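Local coordinates for protein alginate lyase A1-II' (Sphingomonas sp. A1, PDB 2CWS) that probably depolymerises alginate by a lyase reaction, as the catalytic domain of a polysaccharide lyase of family 7, at residues L17-A22 / P66-R71. Sequence-based numbering, arbitrary orientation.
Sequences LQLPDA and PRSELR. With SO4 (sulfate ion), chain C; SO4 (sulfate ion), chain B.
In the curved antiparallel sheet of the family-7 lyase jelly roll, Q18 and E69 form a hydrogen-bonded pair between strands 15-18 and 67-72: Q18 N gives its hydrogen to E69 O at 2.8 Å, and E69 N returns one to Q18 O at 2.9 Å. R67 to R71 spell RSELR, a family signature that in relatives lines the substrate cleft. Beyond Q18 the pairing ends at P20, whose ring nitrogen has no hydrogen to give R67 O; the carbonyl rests against the ring instead, 3.1 Å from P20 CD. A water takes over there, accepting from R67 N and donating to L19 O.

The two faces of the sheet differ. On one, the adjacent non-hydrogen-bonded pair meets, L17 CD1 to L70 CD2 at 3.9 Å, branched aliphatic chains suited to the sandwich interior. On the other, long polar chains stand together. Q18, extended beyond CG, runs beside R67, with amide and guanidinium planes 64° apart; its OE1 accepts from K201 and its NE2 bonds to E26. R67 bends at chi3 (75°), and its NH1 reaches the syn side of E69 OE1 in a 2.8 Å salt bridge. R67 NH1 and NH2 also bond O1 and O4 of a sulfate shared with H112 and Y205; R71 NE and NH2 bind another, shared with K16. These ions, probably from the crystallisation liquor, lie where basic side chains gather, consistent with a surface receiving acidic alginate.

K201 of the adjoining strand 197-202 also salt-bridges E69, Q110 of strand 106-114 bonds its other oxygen, and F51 of the opposing sheet packs on S68 and L70.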
ATOM      1  N   LEU A  17       4.948  -9.513  -4.172  1.00  4.06           N
ATOM      2  CA  LEU A  17       5.431  -8.269  -4.704  1.00  4.07           C
ATOM      3  C   LEU A  17       5.001  -8.092  -6.150  1.00  4.19           C
ATOM      4  O   LEU A  17       5.171  -9.009  -6.964  1.00  5.33           O
ATOM      5  CB  LEU A  17       6.985  -8.263  -4.642  1.00  4.35           C
ATOM      6  CG  LEU A  17       7.707  -7.051  -5.284  1.00  4.57           C
ATOM      7  CD1 LEU A  17       7.396  -5.738  -4.585  1.00  5.73           C
ATOM      8  CD2 LEU A  17       9.196  -7.347  -5.270  1.00  5.57           C
ATOM      9  N   GLN A  18       4.469  -6.922  -6.458  1.00  4.16           N
ATOM     10  CA  GLN A  18       4.042  -6.538  -7.803  1.00  3.79           C
ATOM     11  C   GLN A  18       5.043  -5.537  -8.356  1.00  3.96           C
ATOM     12  O   GLN A  18       5.348  -4.536  -7.675  1.00  4.69           O
ATOM     13  CB  GLN A  18       2.605  -5.966  -7.721  1.00  4.91           C
ATOM     14  CG  GLN A  18       1.633  -7.011  -7.238  1.00  5.61           C
ATOM     15  CD  GLN A  18       0.268  -6.484  -6.919  1.00  5.96           C
ATOM     16  OE1 GLN A  18       0.177  -5.348  -6.391  1.00  8.30           O
ATOM     17  NE2 GLN A  18      -0.757  -7.270  -7.172  1.00  7.47           N
ATOM     18  N   LEU A  19       5.520  -5.803  -9.566  1.00  4.27           N
ATOM     19  CA  LEU A  19       6.604  -5.019 -10.176  1.00  4.80           C
ATOM     20  C   LEU A  19       6.152  -4.115 -11.289  1.00  4.28           C
ATOM     21  O   LEU A  19       5.118  -4.341 -11.918  1.00  6.02           O
ATOM     22  CB  LEU A  19       7.665  -6.007 -10.724  1.00  5.18           C
ATOM     23  CG  LEU A  19       8.358  -6.835  -9.640  1.00  6.19           C
ATOM     24  CD1 LEU A  19       9.234  -7.902 -10.363  1.00  8.77           C
ATOM     25  CD2 LEU A  19       9.170  -5.998  -8.706  1.00  7.28           C
ATOM     26  N   PRO A  20       6.996  -3.143 -11.634  1.00  4.50           N
ATOM     27  CA  PRO A  20       6.692  -2.209 -12.726  1.00  5.36           C
ATOM     28  C   PRO A  20       7.443  -2.516 -14.005  1.00  5.70           C
ATOM     29  O   PRO A  20       7.611  -1.631 -14.847  1.00  6.99           O
ATOM     30  CB  PRO A  20       7.170  -0.870 -12.138  1.00  5.58           C
ATOM     31  CG  PRO A  20       8.413  -1.259 -11.390  1.00  5.85           C
ATOM     32  CD  PRO A  20       8.129  -2.637 -10.834  1.00  5.13           C
ATOM     33  N   ASP A  21       7.889  -3.754 -14.166  1.00  6.38           N
ATOM     34  CA  ASP A  21       8.418  -4.161 -15.480  1.00  7.11           C
ATOM     35  C   ASP A  21       7.275  -4.181 -16.478  1.00  7.31           C
ATOM     36  O   ASP A  21       6.091  -4.065 -16.121  1.00  8.11           O
ATOM     37  CB  ASP A  21       9.154  -5.498 -15.347  1.00  8.06           C
ATOM     38  CG  ASP A  21       8.221  -6.649 -14.961  1.00  6.62           C
ATOM     39  OD1 ASP A  21       8.390  -7.772 -15.500  1.00 10.21           O
ATOM     40  OD2 ASP A  21       7.337  -6.460 -14.134  1.00  8.37           O
ATOM     41  N   ALA A  22       7.624  -4.358 -17.778  1.00  9.06           N
ATOM     42  CA  ALA A  22       6.593  -4.273 -18.811  1.00 10.19           C
ATOM     43  C   ALA A  22       5.439  -5.237 -18.583  1.00 10.00           C
ATOM     44  O   ALA A  22       4.280  -4.889 -18.874  1.00 13.13           O
ATOM     45  CB  ALA A  22       7.184  -4.477 -20.202  1.00 12.26           C
ATOM     46  N   PRO A  66       2.260   2.819 -12.653  1.00  5.12           N
ATOM     47  CA  PRO A  66       3.141   1.677 -12.333  1.00  5.30           C
ATOM     48  C   PRO A  66       3.442   1.600 -10.827  1.00  4.21           C
ATOM     49  O   PRO A  66       3.304   2.599 -10.076  1.00  4.70           O
ATOM     50  CB  PRO A  66       4.423   2.037 -13.120  1.00  5.89           C
ATOM     51  CG  PRO A  66       4.441   3.564 -13.044  1.00  5.99           C
ATOM     52  CD  PRO A  66       2.996   3.981 -13.141  1.00  6.32           C
ATOM     53  N   ARG A  67       3.866   0.422 -10.390  1.00  4.22           N
ATOM     54  CA  ARG A  67       4.144   0.216  -8.963  1.00  3.80           C
ATOM     55  C   ARG A  67       5.266  -0.800  -8.777  1.00  3.80           C
ATOM     56  O   ARG A  67       5.447  -1.728  -9.565  1.00  4.43           O
ATOM     57  CB  ARG A  67       2.901  -0.274  -8.215  1.00  4.12           C
ATOM     58  CG  ARG A  67       2.570  -1.753  -8.479  1.00  4.59           C
ATOM     59  CD  ARG A  67       1.173  -2.059  -8.009  1.00  5.58           C
ATOM     60  NE  ARG A  67       0.113  -1.541  -8.893  1.00  6.21           N
ATOM     61  CZ  ARG A  67      -1.038  -1.016  -8.549  1.00  5.12           C
ATOM     62  NH1 ARG A  67      -1.326  -0.718  -7.270  1.00  5.00           N
ATOM     63  NH2 ARG A  67      -1.912  -0.744  -9.524  1.00  6.58           N
ATOM     64  N   SER A  68       5.928  -0.627  -7.633  1.00  3.69           N
ATOM     65  CA  SER A  68       6.708  -1.710  -6.989  1.00  3.55           C
ATOM     66  C   SER A  68       6.082  -1.779  -5.591  1.00  3.17           C
ATOM     67  O   SER A  68       6.321  -0.872  -4.797  1.00  3.53           O
ATOM     68  CB  SER A  68       8.189  -1.360  -6.949  1.00  4.03           C
ATOM     69  OG  SER A  68       8.870  -2.408  -6.284  1.00  4.60           O
ATOM     70  N   GLU A  69       5.215  -2.774  -5.356  1.00  3.25           N
ATOM     71  CA  GLU A  69       4.298  -2.674  -4.227  1.00  3.67           C
ATOM     72  C   GLU A  69       4.022  -4.093  -3.689  1.00  3.28           C
ATOM     73  O   GLU A  69       3.781  -5.005  -4.486  1.00  4.09           O
ATOM     74  CB  GLU A  69       3.016  -1.951  -4.626  1.00  3.89           C
ATOM     75  CG  GLU A  69       2.091  -1.558  -3.470  1.00  4.25           C
ATOM     76  CD  GLU A  69       0.813  -0.891  -3.934  1.00  3.62           C
ATOM     77  OE1 GLU A  69       0.257  -1.282  -4.986  1.00  4.25           O
ATOM     78  OE2 GLU A  69       0.337   0.032  -3.218  1.00  4.41           O
ATOM     79  N   LEU A  70       4.029  -4.225  -2.354  1.00  3.32           N
ATOM     80  CA  LEU A  70       3.634  -5.467  -1.730  1.00  3.19           C
ATOM     81  C   LEU A  70       2.124  -5.539  -1.591  1.00  3.15           C
ATOM     82  O   LEU A  70       1.452  -4.533  -1.358  1.00  3.80           O
ATOM     83  CB  LEU A  70       4.260  -5.574  -0.312  1.00  3.45           C
ATOM     84  CG  LEU A  70       5.753  -5.599  -0.259  1.00  4.46           C
ATOM     85  CD1 LEU A  70       6.247  -5.519   1.173  1.00  5.28           C
ATOM     86  CD2 LEU A  70       6.347  -6.869  -0.960  1.00  5.22           C
ATOM     87  N   ARG A  71       1.602  -6.748  -1.711  1.00  3.47           N
ATOM     88  CA  ARG A  71       0.172  -7.076  -1.661  1.00  3.42           C
ATOM     89  C   ARG A  71       0.003  -8.167  -0.627  1.00  3.27           C
ATOM     90  O   ARG A  71       0.617  -9.259  -0.747  1.00  3.55           O
ATOM     91  CB  ARG A  71      -0.215  -7.536  -3.100  1.00  4.10           C
ATOM     92  CG  ARG A  71      -1.699  -7.802  -3.380  1.00  4.48           C
ATOM     93  CD  ARG A  71      -2.339  -9.017  -2.667  1.00  4.37           C
ATOM     94  NE  ARG A  71      -3.547  -9.371  -3.404  1.00  4.17           N
ATOM     95  CZ  ARG A  71      -4.576 -10.023  -2.889  1.00  3.55           C
ATOM     96  NH1 ARG A  71      -4.570 -10.440  -1.619  1.00  4.16           N
ATOM     97  NH2 ARG A  71      -5.644 -10.246  -3.678  1.00  4.79           N
TER
HETATM   98  S   SO4 C 402      -4.466  -9.785  -7.089  0.58  8.30           S
HETATM   99  O1  SO4 C 402      -3.457  -8.950  -6.214  0.58  9.44           O
HETATM  100  O2  SO4 C 402      -3.940 -11.096  -7.233  0.58 12.08           O
HETATM  101  O3  SO4 C 402      -5.736  -9.782  -6.540  0.58  6.67           O
HETATM  102  O4  SO4 C 402      -4.436  -8.981  -8.323  0.58 11.13           O
HETATM  103  S   SO4 B 401      -5.149   0.322  -7.796  0.66  5.94           S
HETATM  104  O1  SO4 B 401      -4.179  -0.169  -6.651  0.66  4.68           O
HETATM  105  O2  SO4 B 401      -6.493  -0.184  -7.625  0.66  7.26           O
HETATM  106  O3  SO4 B 401      -5.231   1.735  -7.793  0.66  5.91           O
HETATM  107  O4  SO4 B 401      -4.646  -0.152  -9.081  0.66  7.40           O
HETATM  108  O   HOH W   1       3.053  -1.856 -12.121  1.00  7.02           O